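Local structure of 4-hydroxybutyrate CoA-transferase (Porphyromonas gingivalis, 3EH7) at residues E318-L321 against M322-V326; T363-N366 against G367-S370. The protein probably transfers coenzyme A from an acyl-CoA to a carboxylate such as acetate or 4-hydroxybutyrate. All blocks are in the same frame, centred on the assembly; numbering follows the deposited sequence.

Contact 1. Residues E318-L321 against M322-V326; sequences EIDL and MGQVV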
loop_
_atom_site.group_PDB
_atom_site.type_symbol
_atom_site.label_atom_id
_atom_site.label_comp_id
_atom_site.label_asym_id
_atom_site.label_seq_id
_atom_site.Cartn_x
_atom_site.Cartn_y
_atom_site.Cartn_z
ATOM N N GLU A 318 16.241 -5.922 -6.229
ATOM C CA GLU A 318 16.174 -5.427 -7.608
ATOM C C GLU A 318 14.971 -4.525 -7.806
ATOM O O GLU A 318 13.996 -4.569 -7.032
ATOM C CB GLU A 318 16.177 -6.578 -8.628
ATOM C CG GLU A 318 14.956 -7.467 -8.556
ATOM C CD GLU A 318 14.970 -8.677 -9.506
ATOM O OE1 GLU A 318 15.861 -8.813 -10.378
ATOM O OE2 GLU A 318 14.035 -9.498 -9.373
ATOM N N ILE A 319 15.074 -3.694 -8.835
ATOM C CA ILE A 319 13.996 -2.823 -9.283
ATOM C C ILE A 319 13.921 -2.888 -10.800
ATOM O O ILE A 319 14.958 -2.877 -11.500
ATOM C CB ILE A 319 14.146 -1.381 -8.765
ATOM C CG1 ILE A 319 13.041 -0.492 -9.348
ATOM C CG2 ILE A 319 15.451 -0.776 -9.173
ATOM C CD1 ILE A 319 12.826 0.768 -8.607
ATOM N N ASP A 320 12.711 -3.057 -11.319
ATOM C CA ASP A 320 12.554 -3.166 -12.753
ATOM C C ASP A 320 12.363 -1.791 -13.361
ATOM O O ASP A 320 12.243 -0.798 -12.649
ATOM C CB ASP A 320 11.503 -4.198 -13.179
ATOM C CG ASP A 320 10.065 -3.747 -12.986
ATOM O OD1 ASP A 320 9.802 -2.583 -12.637
ATOM O OD2 ASP A 320 9.183 -4.612 -13.184
ATOM N N LEU A 321 12.358 -1.740 -14.676
ATOM C CA LEU A 321 12.300 -0.457 -15.389
ATOM C C LEU A 321 10.989 0.316 -15.199
ATOM O O LEU A 321 10.910 1.484 -15.589
ATOM C CB LEU A 321 12.596 -0.669 -16.876
ATOM C CG LEU A 321 14.058 -0.995 -17.191
ATOM C CD1 LEU A 321 14.266 -1.232 -18.666
ATOM C CD2 LEU A 321 15.000 0.090 -16.674
HETATM N N MSE A 322 9.958 -0.337 -14.642
HETATM C CA MSE A 322 8.672 0.326 -14.356
HETATM C C MSE A 322 8.676 0.915 -12.968
HETATM O O MSE A 322 7.821 1.737 -12.637
HETATM C CB MSE A 322 7.510 -0.663 -14.490
HETATM C CG MSE A 322 7.357 -1.219 -15.878
HETATM SE SE MSE A 322 5.731 -2.243 -16.035
HETATM C CE MSE A 322 5.991 -3.471 -14.536
ATOM N N GLY A 323 9.628 0.468 -12.151
ATOM C CA GLY A 323 9.717 0.873 -10.771
ATOM C C GLY A 323 9.226 -0.165 -9.766
ATOM O O GLY A 323 9.120 0.170 -8.607
ATOM N N GLN A 324 8.912 -1.407 -10.162
ATOM C CA GLN A 324 8.510 -2.405 -9.139
ATOM C C GLN A 324 9.744 -2.783 -8.322
ATOM O O GLN A 324 10.787 -3.014 -8.893
ATOM C CB GLN A 324 7.925 -3.694 -9.735
ATOM C CG GLN A 324 6.940 -3.510 -10.863
ATOM C CD GLN A 324 6.157 -4.756 -11.136
ATOM O OE1 GLN A 324 5.126 -5.011 -10.474
ATOM N NE2 GLN A 324 6.602 -5.540 -12.135
ATOM N N VAL A 325 9.587 -2.900 -7.002
ATOM C CA VAL A 325 10.669 -3.130 -6.068
ATOM C C VAL A 325 10.515 -4.505 -5.468
ATOM O O VAL A 325 9.435 -4.854 -4.960
ATOM C CB VAL A 325 10.628 -2.095 -4.933
ATOM C CG1 VAL A 325 11.580 -2.485 -3.733
ATOM C CG2 VAL A 325 10.954 -0.696 -5.491
ATOM N N VAL A 326 11.568 -5.298 -5.573
ATOM C CA VAL A 326 11.627 -6.610 -4.950
ATOM C C VAL A 326 12.664 -6.547 -3.831
ATOM O O VAL A 326 13.833 -6.243 -4.062
ATOM C CB VAL A 326 12.033 -7.669 -5.961
ATOM C CG1 VAL A 326 12.229 -9.017 -5.304
ATOM C CG2 VAL A 326 10.986 -7.725 -7.088
#

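Contact 2. Residues T363-N366 against G367-S370; sequences TAKN and GTAS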
loop_
_atom_site.group_PDB
_atom_site.type_symbol
_atom_site.label_atom_id
_atom_site.label_comp_id
_atom_site.label_asym_id
_atom_site.label_seq_id
_atom_site.Cartn_x
_atom_site.Cartn_y
_atom_site.Cartn_z
ATOM N N THR A 363 24.771 -2.774 -8.924
ATOM C CA THR A 363 25.089 -4.139 -9.362
ATOM C C THR A 363 25.047 -5.117 -8.203
ATOM O O THR A 363 24.968 -4.738 -7.038
ATOM C CB THR A 363 26.497 -4.247 -10.043
ATOM O OG1 THR A 363 27.512 -4.037 -9.057
ATOM C CG2 THR A 363 26.673 -3.235 -11.195
ATOM N N ALA A 364 25.085 -6.391 -8.550
ATOM C CA ALA A 364 25.130 -7.457 -7.566
ATOM C C ALA A 364 25.978 -8.613 -8.112
ATOM O O ALA A 364 26.344 -8.647 -9.300
ATOM C CB ALA A 364 23.734 -7.925 -7.242
ATOM N N LYS A 365 26.279 -9.555 -7.229
ATOM C CA LYS A 365 26.963 -10.800 -7.584
ATOM C C LYS A 365 28.283 -10.439 -8.235
ATOM O O LYS A 365 28.592 -10.857 -9.358
ATOM C CB LYS A 365 26.089 -11.697 -8.475
ATOM C CG LYS A 365 24.800 -12.180 -7.780
ATOM C CD LYS A 365 24.252 -13.501 -8.360
ATOM C CE LYS A 365 24.045 -13.481 -9.886
ATOM N NZ LYS A 365 22.775 -12.791 -10.345
ATOM N N ASN A 366 29.018 -9.596 -7.514
ATOM C CA ASN A 366 30.365 -9.238 -7.857
ATOM C C ASN A 366 30.430 -8.497 -9.180
ATOM O O ASN A 366 31.400 -8.642 -9.947
ATOM C CB ASN A 366 31.243 -10.505 -7.867
ATOM C CG ASN A 366 32.662 -10.215 -7.508
ATOM O OD1 ASN A 366 33.599 -10.794 -8.064
ATOM N ND2 ASN A 366 32.842 -9.292 -6.578
ATOM N N GLY A 367 29.390 -7.701 -9.446
ATOM C CA GLY A 367 29.331 -6.867 -10.637
ATOM C C GLY A 367 28.877 -7.585 -11.889
ATOM O O GLY A 367 28.850 -6.987 -12.973
ATOM N N THR A 368 28.505 -8.858 -11.748
ATOM C CA THR A 368 28.047 -9.678 -12.888
ATOM C C THR A 368 26.542 -9.539 -13.154
ATOM O O THR A 368 26.056 -10.009 -14.176
ATOM C CB THR A 368 28.320 -11.175 -12.640
ATOM O OG1 THR A 368 27.649 -11.600 -11.449
ATOM C CG2 THR A 368 29.811 -11.438 -12.498
ATOM N N ALA A 369 25.816 -8.909 -12.224
ATOM C CA ALA A 369 24.346 -8.756 -12.296
ATOM C C ALA A 369 23.958 -7.303 -12.013
ATOM O O ALA A 369 24.608 -6.640 -11.213
ATOM C CB ALA A 369 23.669 -9.671 -11.268
ATOM N N SER A 370 22.878 -6.842 -12.640
ATOM C CA SER A 370 22.321 -5.507 -12.415
ATOM C C SER A 370 21.167 -5.557 -11.406
ATOM O O SER A 370 20.324 -6.434 -11.485
ATOM C CB SER A 370 21.779 -4.990 -13.740
ATOM O OG SER A 370 21.293 -3.682 -13.618
HETATM O O HOH W 1 28.111 -6.300 -7.568
#

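Contact 1. Residues E318-L321 against M322-V326
Asp320 grips the turn and the start of the returning chain through Met322 and Gln324. Its OD1 takes the backbone N-H of Gln324 (OD1 to N 2.9 Å) and that of Met322 (OD1 to N 3.0 Å), the two donors arriving from opposite faces of the carboxylate, well out of its plane. The side-chain amide of Gln324 engages the other oxygen: NE2 lies 2.9 Å from OD2 of Asp320, on its syn side, and the bond is nearly straight (166°) although amide and carboxylate planes are turned 37° apart. With chi1 at 75°, CG of Asp320 stands between its own N and carbonyl carbon, which folds the carboxylate back over the turn. Three donors should favour the charged form of this buried acid.

The backbone closes the turn itself, Gly323 N bonding Asp320 O at 2.9 Å and Asp320 N bonding Gln324 O at 3.1 Å; Gly323 has a positive phi that suits glycine. The amide of Gln324 also spans the dimer interface, bonding the backbone of Ala380 and Val382 of the second subunit.

Glu318 and Val326 form a hydrogen-bonded antiparallel pair, their side chains running side by side with CG of Glu318 3.9 Å from CB of Val326; the carboxylate of Glu318 continues to Ala377 N. On the opposite face, CD1 of Ile319 packs on CG2 of Val325 at 3.9 Å. Together these features describe a 3:5 beta hairpin, its type I turn from Asp320 to Gly323 carrying a G1 bulge at the glycine, with an Asx turn from Asp320 OD1 to Met322 N.

Contact 2. Residues T363-N366 against G367-S370
Ala364 and Ala369 form the more closely packed part of this hairpin, as a hydrogen-bonded antiparallel pair. Ala364 N bonds Ala369 O at 2.7 Å, and Ala369 N returns the bond to Ala364 O at 3.0 Å. Their methyl groups sit on one side of the strands, CB to CB 4.4 Å. On the other side Thr363 pairs with Ser370, and CB of Thr363 rests 3.3 Å from Ala369 O.

Toward the tip the packing gives way to polar contacts and solvent. A type I' turn runs from Lys365 to Thr368, and Thr368 N closes it on Lys365 O at 3.1 Å. Lys365, Asn366 and Gly367 all have positive phi, the last two being the middle residues of the turn. Thr368 and Ala369 together face Ala364 in a classic beta bulge. The chain of Lys365 doubles back through its last two torsions (chi3 -53°, chi4 -80°), which carries NZ over the hairpin to within 3.4 Å of CB of Ala369. A water bonded to Thr363 OG1 at 2.8 Å also accepts a weak bond from Gly367 N. Lys365, Asn366 and Thr368 are exposed and touch a neighbouring molecule in the crystal, so their side-chain positions may partly reflect lattice packing.

The chemistry therefore implies a surface hairpin defined chiefly by main-chain bonds and the turn geometry, with small methyl groups and one water supplementing them.

In the fold
The two hairpins follow one another within the C-terminal acetyl-CoA hydrolase/transferase domain, 318-326 first and 363-370 second. Their centres lie about 16 Å apart and their nearest atoms about 5 Å, without touching. Between them the chain passes through helix 341-350 and strand 355-359, a member of the nine-stranded mixed sheet. Contact 1 supplies the two inner strands of a four-stranded mixed sheet, whereas contact 2 is a separate two-stranded pair. Strand 372-373, just beyond contact 2, runs parallel to strand 318-320, and Arg371 bonds to the backbone of Ile319 and to Thr363 O, linking both hairpins. Through Gln324, contact 1 contributes to the dimer interface; no other chain of the assembly touches contact 2, which stays at the surface.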